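Local coordinates for protein peptidoglycan D,D-transpeptidase FtsI (Yersinia pestis, PDB 6SYN) that probably cross-links peptidoglycan as a class B penicillin-binding D,D-transpeptidase, and here holds a ring-opened penicillin-type ligand in its pocket, at residues G215-M220 and T334-V339; K139-W144 and L389-V394; V208-N213 and Q372-Y377; A121-V126 and L177-D182. One frame throughout, in Å; residues are numbered along the deposited sequence.

Interaction 1: residues G215-M220 and T334-V339; sequences GEVLAM and TNLGLV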
loop_
_atom_site.group_PDB
_atom_site.type_symbol
_atom_site.label_atom_id
_atom_site.label_comp_id
_atom_site.label_asym_id
_atom_site.label_seq_id
_atom_site.Cartn_x
_atom_site.Cartn_y
_atom_site.Cartn_z
ATOM N N GLY A 215 11.787 -2.676 10.951
ATOM C CA GLY A 215 11.602 -2.349 9.522
ATOM C C GLY A 215 10.705 -3.360 8.825
ATOM O O GLY A 215 10.538 -3.262 7.596
ATOM N N GLU A 216 10.141 -4.303 9.577
ATOM C CA GLU A 216 9.237 -5.344 9.038
ATOM C C GLU A 216 7.954 -4.674 8.524
ATOM O O GLU A 216 7.472 -3.724 9.188
ATOM C CB GLU A 216 8.923 -6.363 10.128
ATOM C CG GLU A 216 10.082 -7.274 10.465
ATOM C CD GLU A 216 9.779 -8.163 11.653
ATOM O OE1 GLU A 216 9.637 -7.625 12.769
ATOM O OE2 GLU A 216 9.640 -9.381 11.455
ATOM N N VAL A 217 7.439 -5.138 7.379
ATOM C CA VAL A 217 6.110 -4.736 6.837
ATOM C C VAL A 217 5.066 -5.650 7.479
ATOM O O VAL A 217 5.028 -6.839 7.108
ATOM C CB VAL A 217 6.048 -4.818 5.301
ATOM C CG1 VAL A 217 4.676 -4.406 4.788
ATOM C CG2 VAL A 217 7.143 -3.996 4.630
ATOM N N LEU A 218 4.283 -5.106 8.414
ATOM C CA LEU A 218 3.247 -5.824 9.200
ATOM C C LEU A 218 1.947 -5.908 8.397
ATOM O O LEU A 218 1.194 -6.882 8.597
ATOM C CB LEU A 218 3.034 -5.087 10.527
ATOM C CG LEU A 218 4.227 -5.124 11.479
ATOM C CD1 LEU A 218 4.038 -4.174 12.650
ATOM C CD2 LEU A 218 4.482 -6.543 11.971
ATOM N N ALA A 219 1.676 -4.913 7.549
ATOM C CA ALA A 219 0.465 -4.862 6.701
ATOM C C ALA A 219 0.752 -4.057 5.432
ATOM O O ALA A 219 1.446 -3.032 5.528
ATOM C CB ALA A 219 -0.679 -4.279 7.489
ATOM N N MET A 220 0.222 -4.515 4.295
ATOM C CA MET A 220 0.339 -3.854 2.970
ATOM C C MET A 220 -0.888 -4.224 2.125
ATOM O O MET A 220 -0.897 -5.327 1.535
ATOM C CB MET A 220 1.622 -4.303 2.265
ATOM C CG MET A 220 1.937 -3.527 1.003
ATOM S SD MET A 220 3.287 -4.302 0.084
ATOM C CE MET A 220 4.668 -3.285 0.598
ATOM N N THR A 334 13.529 0.126 -2.234
ATOM C CA THR A 334 12.973 -0.436 -0.974
ATOM C C THR A 334 13.503 -1.876 -0.831
ATOM O O THR A 334 13.592 -2.355 0.312
ATOM C CB THR A 334 11.456 -0.199 -0.951
ATOM O OG1 THR A 334 10.897 -0.664 -2.180
ATOM C CG2 THR A 334 11.103 1.266 -0.785
ATOM N N ASN A 335 13.893 -2.499 -1.950
ATOM C CA ASN A 335 14.701 -3.748 -2.049
ATOM C C ASN A 335 13.953 -4.962 -1.474
ATOM O O ASN A 335 14.619 -5.795 -0.824
ATOM C CB ASN A 335 16.061 -3.613 -1.353
ATOM C CG ASN A 335 16.967 -2.566 -1.967
ATOM O OD1 ASN A 335 17.576 -1.778 -1.248
ATOM N ND2 ASN A 335 17.079 -2.555 -3.287
ATOM N N LEU A 336 12.647 -5.098 -1.721
ATOM C CA LEU A 336 11.837 -6.224 -1.173
ATOM C C LEU A 336 11.783 -7.393 -2.159
ATOM O O LEU A 336 11.296 -8.458 -1.749
ATOM C CB LEU A 336 10.429 -5.736 -0.826
ATOM C CG LEU A 336 10.338 -4.903 0.448
ATOM C CD1 LEU A 336 8.901 -4.497 0.710
ATOM C CD2 LEU A 336 10.913 -5.665 1.636
ATOM N N GLY A 337 12.257 -7.201 -3.396
ATOM C CA GLY A 337 12.371 -8.256 -4.420
ATOM C C GLY A 337 11.056 -8.522 -5.130
ATOM O O GLY A 337 10.996 -9.500 -5.895
ATOM N N LEU A 338 10.041 -7.687 -4.902
ATOM C CA LEU A 338 8.685 -7.859 -5.486
ATOM C C LEU A 338 8.688 -7.310 -6.913
ATOM O O LEU A 338 9.533 -6.433 -7.203
ATOM C CB LEU A 338 7.661 -7.139 -4.606
ATOM C CG LEU A 338 7.518 -7.701 -3.192
ATOM C CD1 LEU A 338 6.617 -6.812 -2.345
ATOM C CD2 LEU A 338 6.989 -9.130 -3.220
ATOM N N VAL A 339 7.788 -7.821 -7.761
ATOM C CA VAL A 339 7.763 -7.539 -9.228
ATOM C C VAL A 339 7.124 -6.168 -9.465
ATOM O O VAL A 339 6.033 -5.920 -8.906
ATOM C CB VAL A 339 7.044 -8.637 -10.033
ATOM C CG1 VAL A 339 5.642 -8.920 -9.522
ATOM C CG2 VAL A 339 7.013 -8.302 -11.517
#
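Strand 217-223, at one edge of the five-stranded antiparallel transpeptidase sheet, meets the loop after helix 319-327 through Val217 and Met220, which together receive the side chain of Leu336. The contact is purely apolar and buried, and it rests on one methyl: Leu336 CD1 lies 4.3 Å from Val217 CG2 and 4.4 Å from Met220 CE. The main chains stay well apart, the CA atoms of Val217 and Leu336 being 10.0 Å from each other, so side chains alone span the gap.

Residues three apart on a regular strand would point to opposite sides. Here Leu218 and Ala219 both face Leu209 in a classic beta bulge, which puts Val217 and Met220 on the same side, toward the loop. The Met220 chain runs out extended through its first two torsions and then bends at sulfur (chi3 -99°), carrying CE back toward Leu336. From the other side Leu336 sends CD1 to the end of an extended chain, with chi2 at -179°. Leu338 also points inward but stands farther off, its CD1 4.8 Å from Met220 SD.

Gly337, between the two leucines, takes a positive phi that glycine accepts readily. The turn is braced by the carboxylate of Glu341, whose two oxygens accept from the backbone N atoms of Leu336 and Leu338. Around this pair, Leu336 also touches Leu371 of helix 370-381, Met220 and Leu338 pack on helix 242-245, and strand 204-211 pairs with the edge strand.

Interaction 2: residues K139-W144 and L389-V394; sequences KSFDRW and LSITRV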
loop_
_atom_site.group_PDB
_atom_site.type_symbol
_atom_site.label_atom_id
_atom_site.label_comp_id
_atom_site.label_asym_id
_atom_site.label_seq_id
_atom_site.Cartn_x
_atom_site.Cartn_y
_atom_site.Cartn_z
ATOM N N LYS A 139 5.434 -15.220 -7.141
ATOM C CA LYS A 139 6.491 -15.065 -8.179
ATOM C C LYS A 139 7.843 -14.847 -7.490
ATOM O O LYS A 139 8.769 -15.639 -7.741
ATOM C CB LYS A 139 6.226 -13.898 -9.137
ATOM C CG LYS A 139 7.467 -13.434 -9.893
ATOM C CD LYS A 139 7.250 -13.040 -11.342
ATOM C CE LYS A 139 8.362 -13.540 -12.244
ATOM N NZ LYS A 139 8.231 -13.026 -13.629
ATOM N N SER A 140 7.931 -13.804 -6.660
ATOM C CA SER A 140 9.172 -13.263 -6.039
ATOM C C SER A 140 10.032 -14.376 -5.421
ATOM O O SER A 140 11.268 -14.254 -5.471
ATOM C CB SER A 140 8.814 -12.219 -5.013
ATOM O OG SER A 140 9.973 -11.597 -4.489
ATOM N N PHE A 141 9.404 -15.404 -4.846
ATOM C CA PHE A 141 10.076 -16.551 -4.181
ATOM C C PHE A 141 9.748 -17.865 -4.908
ATOM O O PHE A 141 9.826 -18.930 -4.258
ATOM C CB PHE A 141 9.636 -16.636 -2.715
ATOM C CG PHE A 141 10.270 -15.620 -1.801
ATOM C CD1 PHE A 141 11.482 -15.886 -1.184
ATOM C CD2 PHE A 141 9.654 -14.406 -1.551
ATOM C CE1 PHE A 141 12.065 -14.957 -0.335
ATOM C CE2 PHE A 141 10.243 -13.475 -0.708
ATOM C CZ PHE A 141 11.447 -13.751 -0.103
ATOM N N ASP A 142 9.408 -17.815 -6.203
ATOM C CA ASP A 142 8.816 -18.974 -6.929
ATOM C C ASP A 142 9.744 -20.188 -6.818
ATOM O O ASP A 142 9.241 -21.271 -6.483
ATOM C CB ASP A 142 8.521 -18.680 -8.403
ATOM C CG ASP A 142 7.777 -19.812 -9.098
ATOM O OD1 ASP A 142 6.706 -20.204 -8.593
ATOM O OD2 ASP A 142 8.276 -20.303 -10.130
ATOM N N ARG A 143 11.039 -19.999 -7.091
ATOM C CA ARG A 143 12.067 -21.076 -7.152
ATOM C C ARG A 143 12.187 -21.721 -5.764
ATOM O O ARG A 143 12.071 -22.963 -5.668
ATOM C CB ARG A 143 13.384 -20.486 -7.664
ATOM C CG ARG A 143 14.544 -21.467 -7.715
ATOM C CD ARG A 143 14.661 -22.199 -9.038
ATOM N NE ARG A 143 15.741 -23.176 -8.968
ATOM C CZ ARG A 143 15.662 -24.370 -8.377
ATOM N NH1 ARG A 143 14.538 -24.767 -7.799
ATOM N NH2 ARG A 143 16.716 -25.169 -8.370
ATOM N N TRP A 144 12.406 -20.891 -4.742
ATOM C CA TRP A 144 12.424 -21.244 -3.297
ATOM C C TRP A 144 11.243 -22.165 -2.958
ATOM O O TRP A 144 11.464 -23.206 -2.299
ATOM C CB TRP A 144 12.403 -19.941 -2.487
ATOM C CG TRP A 144 12.228 -20.084 -1.009
ATOM C CD1 TRP A 144 11.060 -19.996 -0.310
ATOM C CD2 TRP A 144 13.262 -20.285 -0.031
ATOM N NE1 TRP A 144 11.292 -20.143 1.031
ATOM C CE2 TRP A 144 12.635 -20.319 1.233
ATOM C CE3 TRP A 144 14.651 -20.447 -0.098
ATOM C CZ2 TRP A 144 13.349 -20.513 2.415
ATOM C CZ3 TRP A 144 15.356 -20.634 1.070
ATOM C CH2 TRP A 144 14.712 -20.668 2.307
ATOM N N LEU A 389 13.658 -2.294 5.061
ATOM C CA LEU A 389 12.352 -3.001 5.004
ATOM C C LEU A 389 12.580 -4.504 4.789
ATOM O O LEU A 389 13.654 -4.858 4.280
ATOM C CB LEU A 389 11.544 -2.401 3.851
ATOM C CG LEU A 389 11.171 -0.927 4.001
ATOM C CD1 LEU A 389 10.917 -0.288 2.644
ATOM C CD2 LEU A 389 9.958 -0.766 4.906
ATOM N N SER A 390 11.608 -5.348 5.161
ATOM C CA SER A 390 11.516 -6.773 4.731
ATOM C C SER A 390 10.056 -7.259 4.775
ATOM O O SER A 390 9.292 -6.721 5.605
ATOM C CB SER A 390 12.443 -7.657 5.545
ATOM O OG SER A 390 12.053 -7.710 6.907
ATOM N N ILE A 391 9.690 -8.216 3.900
ATOM C CA ILE A 391 8.356 -8.907 3.875
ATOM C C ILE A 391 8.479 -10.294 4.517
ATOM O O ILE A 391 7.491 -11.051 4.435
ATOM C CB ILE A 391 7.706 -9.051 2.471
ATOM C CG1 ILE A 391 8.676 -8.855 1.303
ATOM C CG2 ILE A 391 6.483 -8.150 2.340
ATOM C CD1 ILE A 391 9.629 -10.011 1.096
ATOM N N THR A 392 9.621 -10.632 5.124
ATOM C CA THR A 392 9.831 -11.933 5.821
ATOM C C THR A 392 10.172 -11.666 7.290
ATOM O O THR A 392 10.832 -10.654 7.567
ATOM C CB THR A 392 10.877 -12.794 5.101
ATOM O OG1 THR A 392 12.145 -12.136 5.122
ATOM C CG2 THR A 392 10.481 -13.094 3.672
ATOM N N ARG A 393 9.702 -12.530 8.189
ATOM C CA ARG A 393 9.975 -12.412 9.641
ATOM C C ARG A 393 11.488 -12.271 9.815
ATOM O O ARG A 393 12.229 -13.038 9.172
ATOM C CB ARG A 393 9.427 -13.620 10.405
ATOM C CG ARG A 393 9.252 -13.366 11.893
ATOM C CD ARG A 393 8.890 -14.617 12.671
ATOM N NE ARG A 393 8.100 -14.276 13.850
ATOM C CZ ARG A 393 8.590 -13.894 15.031
ATOM N NH1 ARG A 393 9.897 -13.809 15.227
ATOM N NH2 ARG A 393 7.761 -13.600 16.018
ATOM N N VAL A 394 11.923 -11.290 10.606
ATOM C CA VAL A 394 13.359 -11.049 10.925
ATOM C C VAL A 394 13.563 -11.378 12.404
ATOM O O VAL A 394 12.597 -11.211 13.172
ATOM C CB VAL A 394 13.786 -9.603 10.600
ATOM C CG1 VAL A 394 13.323 -9.169 9.220
ATOM C CG2 VAL A 394 13.314 -8.608 11.652
#
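Phe141 interrupts the helical path of 139-144, and its ring bridges to Ile391 and Thr392 in the irregular segment 389-394. Phe141 is both the first non-helical residue after helix 136-140 and the N-cap of helix 142-145; across this kink Asp142 N still bonds to Lys139 O at 2.7 Å. The facing backbones do not meet, the nearest CA atoms, of Phe141 and Thr392, being 11.0 Å apart. The contact is a packing joint between the region of the dimerisation family and the transpeptidase region.

Phe141 CG lies beside the backbone N, opposite the carbonyl carbon (chi1 -76°), which sends the ring across the gap. Ile391 lies alongside it, pointing the other way, and presents CD1 in the ring plane, at the edge, 4.0 Å from Phe141 CE2. Thr392 comes in slantwise, its CG2 4.0 Å from Phe141 CZ; no hydrogen bond crosses between the segments. Leu177 of strand 177-178 touches both Phe141 and Thr392 and so extends this apolar patch, while Ile391 also leans on Leu336. Close by, the Trp144 ring stacks with His175.

Within 389-394, Ser390 OG donates a long hydrogen bond to Thr392 O at 3.3 Å, arriving in the carbonyl plane with a C=O...OG angle of 153°.

Interaction 3: residues V208-N213 and Q372-Y377; sequences VLVDVN and QLARVY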
loop_
_atom_site.group_PDB
_atom_site.type_symbol
_atom_site.label_atom_id
_atom_site.label_comp_id
_atom_site.label_asym_id
_atom_site.label_seq_id
_atom_site.Cartn_x
_atom_site.Cartn_y
_atom_site.Cartn_z
ATOM N N VAL A 208 -0.035 1.186 4.191
ATOM C CA VAL A 208 1.204 0.455 4.586
ATOM C C VAL A 208 1.433 0.683 6.083
ATOM O O VAL A 208 1.394 1.851 6.518
ATOM C CB VAL A 208 2.418 0.878 3.737
ATOM C CG1 VAL A 208 3.673 0.113 4.134
ATOM C CG2 VAL A 208 2.146 0.708 2.253
ATOM N N LEU A 209 1.647 -0.413 6.817
ATOM C CA LEU A 209 1.957 -0.442 8.269
ATOM C C LEU A 209 3.334 -1.083 8.465
ATOM O O LEU A 209 3.505 -2.253 8.067
ATOM C CB LEU A 209 0.881 -1.258 8.988
ATOM C CG LEU A 209 1.003 -1.303 10.509
ATOM C CD1 LEU A 209 0.541 0.006 11.124
ATOM C CD2 LEU A 209 0.213 -2.475 11.071
ATOM N N VAL A 210 4.263 -0.354 9.085
ATOM C CA VAL A 210 5.679 -0.784 9.267
ATOM C C VAL A 210 6.022 -0.750 10.759
ATOM O O VAL A 210 5.652 0.225 11.437
ATOM C CB VAL A 210 6.640 0.099 8.452
ATOM C CG1 VAL A 210 8.092 -0.330 8.631
ATOM C CG2 VAL A 210 6.256 0.118 6.980
ATOM N N ASP A 211 6.698 -1.799 11.228
ATOM C CA ASP A 211 7.329 -1.865 12.566
ATOM C C ASP A 211 8.461 -0.836 12.597
ATOM O O ASP A 211 9.349 -0.895 11.724
ATOM C CB ASP A 211 7.844 -3.274 12.859
ATOM C CG ASP A 211 8.002 -3.563 14.339
ATOM O OD1 ASP A 211 8.725 -2.803 15.013
ATOM O OD2 ASP A 211 7.384 -4.536 14.808
ATOM N N VAL A 212 8.424 0.064 13.576
ATOM C CA VAL A 212 9.375 1.205 13.731
ATOM C C VAL A 212 10.789 0.679 14.048
ATOM O O VAL A 212 11.771 1.317 13.614
ATOM C CB VAL A 212 8.827 2.157 14.813
ATOM C CG1 VAL A 212 9.850 3.187 15.258
ATOM C CG2 VAL A 212 7.542 2.833 14.350
ATOM N N ASN A 213 10.895 -0.461 14.738
ATOM C CA ASN A 213 12.162 -0.956 15.343
ATOM C C ASN A 213 12.829 -2.032 14.477
ATOM O O ASN A 213 14.060 -2.175 14.592
ATOM C CB ASN A 213 11.930 -1.506 16.752
ATOM C CG ASN A 213 11.469 -0.446 17.728
ATOM O OD1 ASN A 213 10.526 -0.667 18.485
ATOM N ND2 ASN A 213 12.120 0.707 17.716
ATOM N N GLN A 372 7.598 3.665 0.229
ATOM C CA GLN A 372 8.723 4.612 0.444
ATOM C C GLN A 372 8.332 5.610 1.538
ATOM O O GLN A 372 9.184 5.912 2.401
ATOM C CB GLN A 372 9.101 5.316 -0.857
ATOM C CG GLN A 372 10.130 4.554 -1.678
ATOM C CD GLN A 372 10.578 5.352 -2.876
ATOM O OE1 GLN A 372 9.766 5.971 -3.559
ATOM N NE2 GLN A 372 11.877 5.343 -3.133
ATOM N N LEU A 373 7.077 6.069 1.509
ATOM C CA LEU A 373 6.515 7.057 2.472
ATOM C C LEU A 373 6.393 6.422 3.866
ATOM O O LEU A 373 6.611 7.137 4.857
ATOM C CB LEU A 373 5.161 7.547 1.948
ATOM C CG LEU A 373 4.508 8.672 2.752
ATOM C CD1 LEU A 373 5.410 9.895 2.821
ATOM C CD2 LEU A 373 3.155 9.053 2.158
ATOM N N ALA A 374 6.054 5.130 3.933
ATOM C CA ALA A 374 5.923 4.364 5.193
ATOM C C ALA A 374 7.289 4.298 5.877
ATOM O O ALA A 374 7.345 4.462 7.108
ATOM C CB ALA A 374 5.377 2.986 4.919
ATOM N N ARG A 375 8.349 4.094 5.093
ATOM C CA ARG A 375 9.737 4.006 5.608
ATOM C C ARG A 375 10.177 5.375 6.148
ATOM O O ARG A 375 10.864 5.389 7.185
ATOM C CB ARG A 375 10.682 3.482 4.529
ATOM C CG ARG A 375 12.060 3.116 5.064
ATOM C CD ARG A 375 13.053 2.752 3.981
ATOM N NE ARG A 375 12.979 3.658 2.846
ATOM C CZ ARG A 375 13.363 3.362 1.611
ATOM N NH1 ARG A 375 13.871 2.172 1.331
ATOM N NH2 ARG A 375 13.240 4.265 0.653
ATOM N N VAL A 376 9.800 6.479 5.495
ATOM C CA VAL A 376 10.060 7.853 6.021
ATOM C C VAL A 376 9.487 7.932 7.446
ATOM O O VAL A 376 10.228 8.301 8.372
ATOM C CB VAL A 376 9.489 8.954 5.102
ATOM C CG1 VAL A 376 9.488 10.317 5.779
ATOM C CG2 VAL A 376 10.235 9.029 3.779
ATOM N N TYR A 377 8.225 7.546 7.625
ATOM C CA TYR A 377 7.488 7.683 8.907
ATOM C C TYR A 377 7.999 6.644 9.919
ATOM O O TYR A 377 7.987 6.963 11.128
ATOM C CB TYR A 377 5.982 7.717 8.622
ATOM C CG TYR A 377 5.543 9.097 8.211
ATOM C CD1 TYR A 377 5.759 9.566 6.925
ATOM C CD2 TYR A 377 5.027 9.984 9.141
ATOM C CE1 TYR A 377 5.407 10.851 6.551
ATOM C CE2 TYR A 377 4.677 11.277 8.790
ATOM C CZ TYR A 377 4.864 11.711 7.489
ATOM O OH TYR A 377 4.524 12.987 7.147
#
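A single methyl carries this helix-on-sheet contact: Ala374 CB sits between Val208 and Val210, with no other residue of 372-377 coming within 4.5 Å of 208-213. The pair joins helix 370-381 to strand 204-211 in the penicillin-recognising fold, where helices pack on a five-stranded antiparallel sheet. Alanine's small side chain goes with a close approach, the CA atoms of Val208 and Ala374 being only 6.2 Å apart.

Ala374 CB lies 3.4 Å from Val208 CG1 and 3.6 Å from Val210 CG2. Both valines share one rotamer, yet they offer different branches. Val208 uses the methyl opposite its backbone N (chi1 -179°), whereas Val210 uses the one opposite its carbonyl carbon, and the alanine methyl is received by both. Leu209, between them on the strand, points away from the helix, as alternation along a strand requires. No polar group bonds across, and all three residues in contact are buried.

On the same sheet, Val474 of strand 471-478 touches Ala374 and Leu373, widening the seat of the helix. One turn along, Tyr377 OH hydrogen-bonds Thr253 O, the residue next to the ligand-pocket Ser252, so the helix that rests on the strand also touches the backbone beside the active site.

At the strand's end the chain turns in an Asx turn: Asp211 OD1 uses the lone pair facing away from its other carboxylate oxygen to accept from Asn213 N at 3.2 Å, with an N-H...O angle of 161°.

Interaction 4: residues A121-V126 and L177-D182; sequences AHIIGV and LVLSVD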
loop_
_atom_site.group_PDB
_atom_site.type_symbol
_atom_site.label_atom_id
_atom_site.label_comp_id
_atom_site.label_asym_id
_atom_site.label_seq_id
_atom_site.Cartn_x
_atom_site.Cartn_y
_atom_site.Cartn_z
ATOM N N ALA A 121 -4.101 -10.686 -1.231
ATOM C CA ALA A 121 -3.975 -11.038 -2.668
ATOM C C ALA A 121 -2.733 -10.372 -3.273
ATOM O O ALA A 121 -1.936 -11.072 -3.912
ATOM C CB ALA A 121 -5.225 -10.656 -3.418
ATOM N N HIS A 122 -2.572 -9.066 -3.068
ATOM C CA HIS A 122 -1.505 -8.247 -3.699
ATOM C C HIS A 122 -0.122 -8.685 -3.191
ATOM O O HIS A 122 0.798 -8.762 -4.026
ATOM C CB HIS A 122 -1.802 -6.758 -3.494
ATOM C CG HIS A 122 -2.964 -6.289 -4.301
ATOM N ND1 HIS A 122 -2.881 -6.104 -5.674
ATOM C CD2 HIS A 122 -4.235 -5.993 -3.952
ATOM C CE1 HIS A 122 -4.049 -5.701 -6.130
ATOM N NE2 HIS A 122 -4.899 -5.628 -5.093
ATOM N N ILE A 123 0.011 -8.987 -1.895
ATOM C CA ILE A 123 1.287 -9.426 -1.244
ATOM C C ILE A 123 1.690 -10.810 -1.772
ATOM O O ILE A 123 2.846 -10.980 -2.182
ATOM C CB ILE A 123 1.146 -9.465 0.292
ATOM C CG1 ILE A 123 0.736 -8.104 0.861
ATOM C CG2 ILE A 123 2.423 -10.000 0.933
ATOM C CD1 ILE A 123 0.915 -7.969 2.357
ATOM N N ILE A 124 0.769 -11.769 -1.704
ATOM C CA ILE A 124 1.009 -13.205 -2.021
ATOM C C ILE A 124 1.079 -13.355 -3.540
ATOM O O ILE A 124 2.078 -13.900 -4.035
ATOM C CB ILE A 124 -0.095 -14.099 -1.422
ATOM C CG1 ILE A 124 -0.295 -13.855 0.078
ATOM C CG2 ILE A 124 0.185 -15.562 -1.725
ATOM C CD1 ILE A 124 0.871 -14.270 0.946
ATOM N N GLY A 125 0.042 -12.882 -4.231
ATOM C CA GLY A 125 -0.134 -13.052 -5.684
ATOM C C GLY A 125 -0.765 -14.391 -6.005
ATOM O O GLY A 125 -1.432 -14.957 -5.122
ATOM N N VAL A 126 -0.564 -14.882 -7.227
ATOM C CA VAL A 126 -1.151 -16.165 -7.716
ATOM C C VAL A 126 -0.124 -16.887 -8.592
ATOM O O VAL A 126 0.994 -16.362 -8.759
ATOM C CB VAL A 126 -2.468 -15.918 -8.472
ATOM C CG1 VAL A 126 -3.617 -15.666 -7.515
ATOM C CG2 VAL A 126 -2.335 -14.777 -9.464
ATOM N N LEU A 177 7.758 -20.550 3.571
ATOM C CA LEU A 177 8.089 -19.104 3.653
ATOM C C LEU A 177 7.355 -18.511 4.857
ATOM O O LEU A 177 6.146 -18.760 4.983
ATOM C CB LEU A 177 7.670 -18.434 2.340
ATOM C CG LEU A 177 8.038 -16.959 2.182
ATOM C CD1 LEU A 177 9.508 -16.721 2.478
ATOM C CD2 LEU A 177 7.700 -16.470 0.782
ATOM N N VAL A 178 8.067 -17.799 5.731
ATOM C CA VAL A 178 7.467 -17.068 6.884
ATOM C C VAL A 178 7.543 -15.572 6.563
ATOM O O VAL A 178 8.657 -15.020 6.588
ATOM C CB VAL A 178 8.168 -17.435 8.209
ATOM C CG1 VAL A 178 7.576 -16.696 9.404
ATOM C CG2 VAL A 178 8.134 -18.936 8.453
ATOM N N LEU A 179 6.407 -14.949 6.233
ATOM C CA LEU A 179 6.344 -13.497 5.914
ATOM C C LEU A 179 6.447 -12.689 7.214
ATOM O O LEU A 179 6.226 -13.257 8.306
ATOM C CB LEU A 179 5.047 -13.163 5.169
ATOM C CG LEU A 179 4.868 -13.783 3.782
ATOM C CD1 LEU A 179 3.616 -13.233 3.119
ATOM C CD2 LEU A 179 6.072 -13.541 2.882
ATOM N N SER A 180 6.772 -11.403 7.079
ATOM C CA SER A 180 6.829 -10.399 8.173
ATOM C C SER A 180 5.414 -9.897 8.510
ATOM O O SER A 180 5.237 -9.331 9.597
ATOM C CB SER A 180 7.720 -9.259 7.777
ATOM O OG SER A 180 7.092 -8.474 6.778
ATOM N N VAL A 181 4.451 -10.099 7.604
ATOM C CA VAL A 181 3.051 -9.582 7.692
ATOM C C VAL A 181 2.285 -10.334 8.791
ATOM O O VAL A 181 2.652 -11.485 9.091
ATOM C CB VAL A 181 2.370 -9.703 6.314
ATOM C CG1 VAL A 181 0.862 -9.507 6.371
ATOM C CG2 VAL A 181 2.993 -8.745 5.315
ATOM N N ASP A 182 1.267 -9.697 9.380
ATOM C CA ASP A 182 0.350 -10.311 10.382
ATOM C C ASP A 182 -1.052 -10.338 9.758
ATOM O O ASP A 182 -1.497 -9.268 9.293
ATOM C CB ASP A 182 0.425 -9.568 11.722
ATOM C CG ASP A 182 -0.386 -10.190 12.850
ATOM O OD1 ASP A 182 -1.418 -10.821 12.555
ATOM O OD2 ASP A 182 0.022 -10.043 14.023
#
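With chi1 at -58°, Ile123 splits its two branches between Val181 and Leu179: CG1 stands beside the backbone N and continues, nearly extended, to CD1, while CG2 takes the position opposite that N. The CD1 end meets Val181 tip to tip, Ile123 CD1 and Val181 CG2 being 3.7 Å apart. The shorter branch goes to the leucine, with Ile123 CG2 4.1 Å from Leu179 CD1, the two side chains lying side by side and pointing opposite ways. Ile124 starts out turned to one side of the other segment, and its folded chi2 of -67° brings CD1 round to lie 3.7 Å from Leu179 CD1. Leu179 CD1 therefore touches both isoleucines, and the four side chains form a small buried apolar cluster with no hydrogen bond between the segments.

The backbones stand off by side-chain length: CA of Ile123 to CA of Val181 is 9.1 Å, and CA of Ile124 to CA of Leu179 is 9.6 Å. Helix 121-124 ends at Gly125, which leaves helical geometry with positive phi while its N still bonds Ala121 O at 2.7 Å. On the other side, Asp182 is the N-cap of helix 183-199.

The cluster joins a short helix of the dimerisation-family region to the segment leading into that long helix. Ile124 and Leu179 pack on Ile19 of strand 19-20 and on Leu27 of strand 26-38, while Ile123 touches Met220 of strand 217-223. Ser180 OG hydrogen-bonds to Val217 O and Ser390 O, tying the segment to its neighbours.

From the N terminus, interaction 4 opens at 121-126, and interaction 2 opens at 139-144 before 177-182 closes it, so these two cross. Interactions 3 and 1 open next, at 208-213 and 215-220, on consecutive strands of the transpeptidase sheet. Interaction 1 closes at 334-339, interaction 3 around it at 372-377, and interaction 2 last at 389-394: three nested loops, with interaction 4 closed before the inner two begin. Interactions 1, 2 and 4 cluster with centres 8 to 10 Å apart; interaction 2 links the dimerisation-family region to the transpeptidase region, interaction 4 ties the former to the segment leading into helix 183-199, and interactions 1 and 3 lie within the latter.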